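Local coordinates for protein putative glucoamylase (Bacteroides uniformis, PDB 4GL3) that probably hydrolyses glycosidic bonds in alpha-glucans, as expected of a glucoamylase-like protein of the six-hairpin clan, at residues 101-106 with 124-129; 129-134 with 162-167. All blocks are in the same frame, centred on the assembly; numbering follows the deposited sequence. Where two conformers were deposited one is given.

Contact 1. Residues 101-106 with 124-129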
ATOM      1  N   TRP A 101      -6.010  14.081  -5.406  1.00 18.62           N
ATOM      2  CA  TRP A 101      -5.795  13.692  -6.803  1.00 19.68           C
ATOM      3  C   TRP A 101      -6.711  12.551  -7.216  1.00 17.28           C
ATOM      4  O   TRP A 101      -7.283  11.846  -6.360  1.00 19.33           O
ATOM      5  CB  TRP A 101      -4.308  13.297  -7.013  1.00 19.77           C
ATOM      6  CG  TRP A 101      -3.336  14.352  -6.529  1.00 18.63           C
ATOM      7  CD1 TRP A 101      -2.951  15.460  -7.190  1.00 22.79           C
ATOM      8  CD2 TRP A 101      -2.649  14.387  -5.253  1.00 20.32           C
ATOM      9  NE1 TRP A 101      -2.014  16.176  -6.436  1.00 21.32           N
ATOM     10  CE2 TRP A 101      -1.844  15.533  -5.238  1.00 22.09           C
ATOM     11  CE3 TRP A 101      -2.630  13.551  -4.147  1.00 21.23           C
ATOM     12  CZ2 TRP A 101      -1.074  15.865  -4.158  1.00 21.17           C
ATOM     13  CZ3 TRP A 101      -1.863  13.887  -3.054  1.00 23.52           C
ATOM     14  CH2 TRP A 101      -1.067  15.015  -3.081  1.00 19.18           C
ATOM     15  N   ALA A 102      -6.813  12.380  -8.536  1.00 20.03           N
ATOM     16  CA  ALA A 102      -7.397  11.216  -9.179  1.00 18.04           C
ATOM     17  C   ALA A 102      -6.559   9.925  -8.951  1.00 25.05           C
ATOM     18  O   ALA A 102      -5.409   9.980  -8.484  1.00 23.07           O
ATOM     19  CB  ALA A 102      -7.658  11.478 -10.674  1.00 16.17           C
ATOM     20  N   HIS A 103      -7.186   8.765  -9.181  1.00 21.60           N
ATOM     21  CA  HIS A 103      -6.511   7.464  -9.122  1.00 20.12           C
ATOM     22  C   HIS A 103      -5.382   7.472 -10.176  1.00 22.19           C
ATOM     23  O   HIS A 103      -4.243   7.143  -9.870  1.00 22.66           O
ATOM     24  CB  HIS A 103      -7.555   6.386  -9.336  1.00 21.21           C
ATOM     25  CG  HIS A 103      -7.068   4.966  -9.219  1.00 23.55           C
ATOM     26  ND1 HIS A 103      -7.954   3.907  -9.054  1.00 24.34           N
ATOM     27  CD2 HIS A 103      -5.830   4.417  -9.291  1.00 27.21           C
ATOM     28  CE1 HIS A 103      -7.262   2.772  -9.003  1.00 27.95           C
ATOM     29  NE2 HIS A 103      -5.974   3.054  -9.154  1.00 22.29           N
ATOM     30  N   TRP A 104      -5.722   7.821 -11.413  1.00 19.30           N
ATOM     31  CA  TRP A 104      -4.762   7.873 -12.515  1.00 20.22           C
ATOM     32  C   TRP A 104      -4.626   9.297 -13.050  1.00 24.31           C
ATOM     33  O   TRP A 104      -5.610  10.016 -13.131  1.00 20.91           O
ATOM     34  CB  TRP A 104      -5.236   6.992 -13.667  1.00 23.15           C
ATOM     35  CG  TRP A 104      -5.079   5.511 -13.463  1.00 23.55           C
ATOM     36  CD1 TRP A 104      -4.429   4.889 -12.472  1.00 25.07           C
ATOM     37  CD2 TRP A 104      -5.571   4.491 -14.329  1.00 24.49           C
ATOM     38  NE1 TRP A 104      -4.473   3.526 -12.651  1.00 25.69           N
ATOM     39  CE2 TRP A 104      -5.175   3.257 -13.785  1.00 28.07           C
ATOM     40  CE3 TRP A 104      -6.310   4.505 -15.518  1.00 27.60           C
ATOM     41  CZ2 TRP A 104      -5.486   2.027 -14.377  1.00 30.90           C
ATOM     42  CZ3 TRP A 104      -6.607   3.278 -16.132  1.00 32.43           C
ATOM     43  CH2 TRP A 104      -6.199   2.057 -15.547  1.00 33.08           C
HETATM   44  N   MSE A 105      -3.408   9.675 -13.409  1.00 24.86           N
HETATM   45  CA  MSE A 105      -3.130  10.892 -14.166  1.00 22.15           C
HETATM   46  C   MSE A 105      -2.046  10.659 -15.206  1.00 24.18           C
HETATM   47  O   MSE A 105      -1.287   9.645 -15.159  1.00 25.04           O
HETATM   48  CB  MSE A 105      -2.683  12.059 -13.245  1.00 24.08           C
HETATM   49  CG  MSE A 105      -1.459  11.818 -12.460  1.00 25.14           C
HETATM   50 SE   MSE A 105      -0.761  13.413 -11.545  0.75 20.46          SE
HETATM   51  CE  MSE A 105      -2.326  13.830 -10.506  1.00 20.41           C
ATOM     52  N   ASN A 106      -1.995  11.567 -16.169  1.00 22.29           N
ATOM     53  CA  ASN A 106      -0.982  11.498 -17.184  1.00 23.46           C
ATOM     54  C   ASN A 106       0.347  11.864 -16.521  1.00 25.81           C
ATOM     55  O   ASN A 106       0.460  12.936 -15.936  1.00 23.41           O
ATOM     56  CB  ASN A 106      -1.351  12.415 -18.324  1.00 23.97           C
ATOM     57  CG  ASN A 106      -0.374  12.376 -19.458  1.00 29.58           C
ATOM     58  OD1 ASN A 106       0.824  12.640 -19.282  1.00 24.45           O
ATOM     59  ND2 ASN A 106      -0.878  12.120 -20.652  1.00 26.93           N
ATOM     60  N   ILE A 124      -9.903   9.445  -2.844  1.00 21.53           N
ATOM     61  CA  ILE A 124      -9.227   9.782  -1.606  1.00 20.01           C
ATOM     62  C   ILE A 124      -8.456   8.632  -0.982  1.00 22.96           C
ATOM     63  O   ILE A 124      -7.623   8.878  -0.075  1.00 18.55           O
ATOM     64  CB  ILE A 124     -10.121  10.459  -0.534  1.00 23.71           C
ATOM     65  CG1 ILE A 124     -11.107   9.485   0.109  1.00 22.46           C
ATOM     66  CG2 ILE A 124     -10.853  11.659  -1.148  1.00 23.56           C
ATOM     67  CD1 ILE A 124     -11.783  10.149   1.330  1.00 23.39           C
ATOM     68  N   VAL A 125      -8.733   7.396  -1.414  1.00 20.59           N
ATOM     69  CA  VAL A 125      -7.969   6.243  -0.911  1.00 20.27           C
ATOM     70  C   VAL A 125      -6.586   6.306  -1.569  1.00 21.26           C
ATOM     71  O   VAL A 125      -5.566   6.265  -0.893  1.00 22.44           O
ATOM     72  CB  VAL A 125      -8.672   4.893  -1.184  1.00 22.96           C
ATOM     73  CG1 VAL A 125      -7.718   3.737  -0.815  1.00 19.37           C
ATOM     74  CG2 VAL A 125     -10.023   4.820  -0.415  1.00 18.95           C
ATOM     75  N   GLU A 126      -6.554   6.498  -2.881  1.00 20.14           N
ATOM     76  CA  GLU A 126      -5.271   6.635  -3.586  1.00 20.11           C
ATOM     77  C   GLU A 126      -4.527   7.859  -3.036  1.00 21.99           C
ATOM     78  O   GLU A 126      -3.304   7.847  -2.804  1.00 20.15           O
ATOM     79  CB  GLU A 126      -5.497   6.784  -5.087  1.00 22.25           C
ATOM     80  CG  GLU A 126      -6.206   5.597  -5.709  1.00 22.54           C
ATOM     81  CD  GLU A 126      -5.324   4.375  -5.854  1.00 32.79           C
ATOM     82  OE1 GLU A 126      -4.111   4.579  -6.143  1.00 34.18           O
ATOM     83  OE2 GLU A 126      -5.856   3.249  -5.714  1.00 37.18           O
ATOM     84  N   SER A 127      -5.260   8.923  -2.769  1.00 16.82           N
ATOM     85  CA  SER A 127      -4.573  10.141  -2.289  1.00 20.57           C
ATOM     86  C   SER A 127      -4.016   9.926  -0.879  1.00 19.93           C
ATOM     87  O   SER A 127      -2.964  10.454  -0.540  1.00 21.90           O
ATOM     88  CB  SER A 127      -5.531  11.345  -2.280  1.00 23.67           C
ATOM     89  OG  SER A 127      -5.830  11.755  -3.601  1.00 22.76           O
ATOM     90  N   ALA A 128      -4.740   9.147  -0.054  1.00 20.67           N
ATOM     91  CA  ALA A 128      -4.306   8.817   1.312  1.00 22.11           C
ATOM     92  C   ALA A 128      -2.991   8.000   1.268  1.00 21.70           C
ATOM     93  O   ALA A 128      -2.112   8.217   2.085  1.00 21.65           O
ATOM     94  CB  ALA A 128      -5.398   8.053   2.079  1.00 19.22           C
ATOM     95  N   PHE A 129      -2.866   7.078   0.319  1.00 20.00           N
ATOM     96  CA  PHE A 129      -1.646   6.309   0.183  1.00 23.05           C
ATOM     97  C   PHE A 129      -0.491   7.213  -0.259  1.00 25.13           C
ATOM     98  O   PHE A 129       0.670   7.075   0.226  1.00 23.58           O
ATOM     99  CB  PHE A 129      -1.834   5.138  -0.767  1.00 23.67           C
ATOM    100  CG  PHE A 129      -2.867   4.138  -0.322  1.00 22.22           C
ATOM    101  CD1 PHE A 129      -3.074   3.840   1.040  1.00 25.47           C
ATOM    102  CD2 PHE A 129      -3.598   3.452  -1.268  1.00 23.29           C
ATOM    103  CE1 PHE A 129      -4.022   2.868   1.431  1.00 25.23           C
ATOM    104  CE2 PHE A 129      -4.561   2.507  -0.889  1.00 23.47           C
ATOM    105  CZ  PHE A 129      -4.783   2.247   0.452  1.00 24.89           C
TER
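The opening turn of helix 124-140 meets the loop that runs into strand 104-106, the middle strand of a small antiparallel sheet, through His103 against Glu126 and Trp101 against Ser127. Glu126 lays its carboxylate over one face of the His103 imidazole, the two planes only 8° apart, with OE2 3.4 Å from His103 NE2. That pair is stacked, not hydrogen-bonded, because the angle is poor. Over the same face, beside the carboxylate, Glu126 CG makes a CH-pi contact 3.9 Å from the His103 ring centroid; the bend at chi2 (-74°) folds the acid back over the ring. Gly55 N holds OE1, while OE2 bonds a bound Tris molecule, and a glycerol lies near His103, both probably from the crystallisation liquor but consistent with a pocket. The second pair is polar: Trp101 N donates to Ser127 OG at 2.9 Å, with an N-H...O angle of 145°. This hydroxyl also bonds Asp123 O, so it ties loop to helix start. With His103 replaced by alanine, the Glu126 carboxylate would probably lose the flat group it lies against, and Phe115 the ring it stacks on. Stacking and hydrogen bonding to Gly55 N thus probably set the acid's orientation together.

Contact 2. Residues 129-134 with 162-167; sequences FMFEGL and AEWNFF
Phe131, on helix 124-140, reaches from the helix to Ala162 and Trp164, in the turn that follows helix 146-161, and so fills the junction between two helices of a fold far richer in helix than in strand, consistent with the (alpha/alpha)6 toroid of the six-hairpin clan. It illustrates how one aromatic side chain can join a helix to the connection leaving its neighbour by apolar contact alone.

The aliphatic part of the contact is a methyl group against a ring. Ala162 CB points toward the helix and lies 3.7 Å from Phe131 CE2 and 3.8 Å from CZ, approaching the ring obliquely. Phe131 CG stands anti to its carbonyl carbon (chi1 -80°), a setting that carries the ring away from the helix and across to the turn.

The aromatic part is likewise oblique. The six-membered ring of Trp164 has its centroid 5.9 Å from that of Phe131, with the planes inclined at 71°. Contact is made by the outer carbons of the indole, so its benzo end meets the phenyl ring while the pyrrole part lies farther back.

Backbone bonding shapes the turn itself. Glu163 is the centre of an inverse gamma turn, with a weak bond from Trp164 N to Ala162 O, and the chain then enters a 3-10 segment. This fold-back brings Ala162 and Trp164, two residues apart, against the same phenyl ring.

Further packing completes the buried setting: Leu158 of helix 146-161 touches Phe131, and Leu202 of helix 197-205 touches both Phe131 and Trp164. The nearest approach of the two aromatic residues is between Phe131 CD2 and Trp164 CZ2, at 3.8 Å.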
ATOM      1  N   PHE A 129      -2.866   7.078   0.319  1.00 20.00           N
ATOM      2  CA  PHE A 129      -1.646   6.309   0.183  1.00 23.05           C
ATOM      3  C   PHE A 129      -0.491   7.213  -0.259  1.00 25.13           C
ATOM      4  O   PHE A 129       0.670   7.075   0.226  1.00 23.58           O
ATOM      5  CB  PHE A 129      -1.834   5.138  -0.767  1.00 23.67           C
ATOM      6  CG  PHE A 129      -2.867   4.138  -0.322  1.00 22.22           C
ATOM      7  CD1 PHE A 129      -3.074   3.840   1.040  1.00 25.47           C
ATOM      8  CD2 PHE A 129      -3.598   3.452  -1.268  1.00 23.29           C
ATOM      9  CE1 PHE A 129      -4.022   2.868   1.431  1.00 25.23           C
ATOM     10  CE2 PHE A 129      -4.561   2.507  -0.889  1.00 23.47           C
ATOM     11  CZ  PHE A 129      -4.783   2.247   0.452  1.00 24.89           C
HETATM   12  N   MSE A 130      -0.798   8.206  -1.095  1.00 23.23           N
HETATM   13  CA  MSE A 130       0.221   9.217  -1.443  1.00 21.21           C
HETATM   14  C   MSE A 130       0.641   9.994  -0.177  1.00 23.76           C
HETATM   15  O   MSE A 130       1.837  10.185   0.052  1.00 25.08           O
HETATM   16  CB  MSE A 130      -0.219  10.153  -2.589  1.00 23.82           C
HETATM   17  CG  MSE A 130       0.744  11.333  -2.788  1.00 20.99           C
HETATM   18 SE   MSE A 130       2.484  10.758  -3.395  0.75 20.10          SE
HETATM   19  CE  MSE A 130       1.983  10.243  -5.147  1.00 22.88           C
ATOM     20  N   PHE A 131      -0.319  10.453   0.635  1.00 25.05           N
ATOM     21  CA  PHE A 131       0.017  11.208   1.858  1.00 24.00           C
ATOM     22  C   PHE A 131       0.748  10.335   2.877  1.00 23.98           C
ATOM     23  O   PHE A 131       1.576  10.808   3.617  1.00 24.62           O
ATOM     24  CB  PHE A 131      -1.220  11.898   2.457  1.00 22.79           C
ATOM     25  CG  PHE A 131      -1.573  13.200   1.753  1.00 23.14           C
ATOM     26  CD1 PHE A 131      -0.718  14.252   1.794  1.00 22.32           C
ATOM     27  CD2 PHE A 131      -2.700  13.302   0.967  1.00 24.17           C
ATOM     28  CE1 PHE A 131      -0.956  15.432   1.098  1.00 24.93           C
ATOM     29  CE2 PHE A 131      -2.989  14.482   0.294  1.00 23.88           C
ATOM     30  CZ  PHE A 131      -2.101  15.545   0.355  1.00 23.15           C
ATOM     31  N   GLU A 132       0.429   9.051   2.918  1.00 23.76           N
ATOM     32  CA  GLU A 132       1.181   8.116   3.786  1.00 25.99           C
ATOM     33  C   GLU A 132       2.684   8.197   3.460  1.00 26.62           C
ATOM     34  O   GLU A 132       3.532   8.474   4.314  1.00 26.16           O
ATOM     35  CB  GLU A 132       0.595   6.693   3.642  1.00 25.37           C
ATOM     36  CG  GLU A 132       1.212   5.635   4.559  1.00 26.43           C
ATOM     37  CD  GLU A 132       0.603   4.258   4.334  1.00 32.66           C
ATOM     38  OE1 GLU A 132      -0.231   4.061   3.407  1.00 28.56           O
ATOM     39  OE2 GLU A 132       0.947   3.343   5.091  1.00 36.35           O
ATOM     40  N   GLY A 133       3.015   8.083   2.189  1.00 26.12           N
ATOM     41  CA  GLY A 133       4.370   8.328   1.762  1.00 30.31           C
ATOM     42  C   GLY A 133       4.922   9.737   1.952  1.00 27.37           C
ATOM     43  O   GLY A 133       6.045   9.893   2.401  1.00 24.74           O
ATOM     44  N   LEU A 134       4.150  10.772   1.612  1.00 24.65           N
ATOM     45  CA  LEU A 134       4.652  12.143   1.712  1.00 23.95           C
ATOM     46  C   LEU A 134       4.898  12.517   3.167  1.00 26.68           C
ATOM     47  O   LEU A 134       5.863  13.239   3.462  1.00 25.34           O
ATOM     48  CB  LEU A 134       3.758  13.172   1.009  1.00 23.95           C
ATOM     49  CG  LEU A 134       3.589  13.091  -0.536  1.00 24.81           C
ATOM     50  CD1 LEU A 134       2.601  14.201  -0.999  1.00 23.92           C
ATOM     51  CD2 LEU A 134       4.927  13.191  -1.278  1.00 21.63           C
ATOM     52  N   ALA A 162      -5.357  19.211   1.963  1.00 23.20           N
ATOM     53  CA  ALA A 162      -6.132  17.993   1.710  1.00 19.29           C
ATOM     54  C   ALA A 162      -7.413  18.063   2.551  1.00 21.37           C
ATOM     55  O   ALA A 162      -7.336  17.971   3.769  1.00 24.66           O
ATOM     56  CB  ALA A 162      -5.352  16.731   2.032  1.00 20.78           C
ATOM     57  N   GLU A 163      -8.577  18.199   1.879  1.00 22.61           N
ATOM     58  CA  GLU A 163      -9.870  18.486   2.560  1.00 23.30           C
ATOM     59  C   GLU A 163     -10.629  17.214   2.955  1.00 21.42           C
ATOM     60  O   GLU A 163     -11.705  16.905   2.422  1.00 20.62           O
ATOM     61  CB  GLU A 163     -10.764  19.372   1.689  1.00 24.60           C
ATOM     62  CG  GLU A 163     -10.226  20.772   1.403  1.00 24.06           C
ATOM     63  CD  GLU A 163     -11.013  21.425   0.272  1.00 26.87           C
ATOM     64  OE1 GLU A 163     -12.279  21.393   0.308  1.00 25.62           O
ATOM     65  OE2 GLU A 163     -10.364  21.903  -0.680  1.00 26.14           O
ATOM     66  N   TRP A 164     -10.072  16.472   3.909  1.00 18.12           N
ATOM     67  CA  TRP A 164     -10.667  15.178   4.310  1.00 20.49           C
ATOM     68  C   TRP A 164     -12.168  15.315   4.646  1.00 20.18           C
ATOM     69  O   TRP A 164     -12.991  14.511   4.182  1.00 23.67           O
ATOM     70  CB  TRP A 164      -9.887  14.565   5.497  1.00 20.49           C
ATOM     71  CG  TRP A 164      -8.431  14.449   5.182  1.00 19.78           C
ATOM     72  CD1 TRP A 164      -7.446  15.274   5.590  1.00 22.57           C
ATOM     73  CD2 TRP A 164      -7.819  13.464   4.347  1.00 19.94           C
ATOM     74  NE1 TRP A 164      -6.243  14.906   5.033  1.00 20.95           N
ATOM     75  CE2 TRP A 164      -6.443  13.781   4.270  1.00 19.15           C
ATOM     76  CE3 TRP A 164      -8.305  12.357   3.632  1.00 22.79           C
ATOM     77  CZ2 TRP A 164      -5.540  13.031   3.499  1.00 21.26           C
ATOM     78  CZ3 TRP A 164      -7.428  11.613   2.855  1.00 25.31           C
ATOM     79  CH2 TRP A 164      -6.044  11.954   2.784  1.00 21.86           C
ATOM     80  N   ASN A 165     -12.507  16.325   5.429  1.00 20.25           N
ATOM     81  CA  ASN A 165     -13.876  16.401   5.931  0.60 20.55           C
ATOM     82  C   ASN A 165     -14.907  16.702   4.855  1.00 20.82           C
ATOM     83  O   ASN A 165     -16.074  16.345   5.031  1.00 24.49           O
ATOM     84  CB  ASN A 165     -14.058  17.361   7.106  0.60 21.07           C
ATOM     85  CG  ASN A 165     -15.358  17.100   7.846  0.60 23.49           C
ATOM     86  OD1 ASN A 165     -15.589  15.991   8.307  0.60 26.04           O
ATOM     87  ND2 ASN A 165     -16.213  18.131   7.972  0.60 24.47           N
ATOM     88  N   PHE A 166     -14.487  17.310   3.734  1.00 21.19           N
ATOM     89  CA  PHE A 166     -15.384  17.480   2.583  1.00 22.17           C
ATOM     90  C   PHE A 166     -15.990  16.133   2.149  1.00 23.25           C
ATOM     91  O   PHE A 166     -17.136  16.087   1.727  1.00 20.05           O
ATOM     92  CB  PHE A 166     -14.605  18.118   1.428  1.00 22.01           C
ATOM     93  CG  PHE A 166     -15.394  18.257   0.154  1.00 22.56           C
ATOM     94  CD1 PHE A 166     -16.361  19.273   0.023  1.00 22.12           C
ATOM     95  CD2 PHE A 166     -15.244  17.347  -0.869  1.00 22.24           C
ATOM     96  CE1 PHE A 166     -17.073  19.401  -1.146  1.00 21.92           C
ATOM     97  CE2 PHE A 166     -15.993  17.462  -2.030  1.00 22.27           C
ATOM     98  CZ  PHE A 166     -16.870  18.507  -2.159  1.00 19.42           C
ATOM     99  N   PHE A 167     -15.203  15.050   2.253  1.00 18.68           N
ATOM    100  CA  PHE A 167     -15.590  13.753   1.766  1.00 18.42           C
ATOM    101  C   PHE A 167     -16.526  12.988   2.677  1.00 18.67           C
ATOM    102  O   PHE A 167     -16.920  11.835   2.362  1.00 21.68           O
ATOM    103  CB  PHE A 167     -14.344  12.934   1.334  1.00 19.91           C
ATOM    104  CG  PHE A 167     -13.630  13.554   0.184  1.00 18.79           C
ATOM    105  CD1 PHE A 167     -12.713  14.584   0.373  1.00 21.54           C
ATOM    106  CD2 PHE A 167     -13.968  13.213  -1.111  1.00 20.86           C
ATOM    107  CE1 PHE A 167     -12.131  15.218  -0.721  1.00 22.10           C
ATOM    108  CE2 PHE A 167     -13.349  13.777  -2.178  1.00 18.34           C
ATOM    109  CZ  PHE A 167     -12.425  14.795  -1.986  1.00 20.53           C
TER

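In the fold
Helix 124-140 supplies one side of both contacts, whose centres are 9 Å apart on the same side of the chain's centre. They come in series: contact 1 closes over a short intervening piece containing strand but no helix, and contact 2 then spans a mostly helical piece that includes helix 146-161. Phe129 belongs to both segments on the shared helix. Direct packing bridges them as well, with Trp101 CZ3 3.6 Å from Phe131 CE2 and Ala128 CA 3.9 Å from Trp164 CH2. The helix thus joins a partly buried region beside bound Tris and glycerol to a buried apolar junction, an example of successive turns of one helix serving different surroundings.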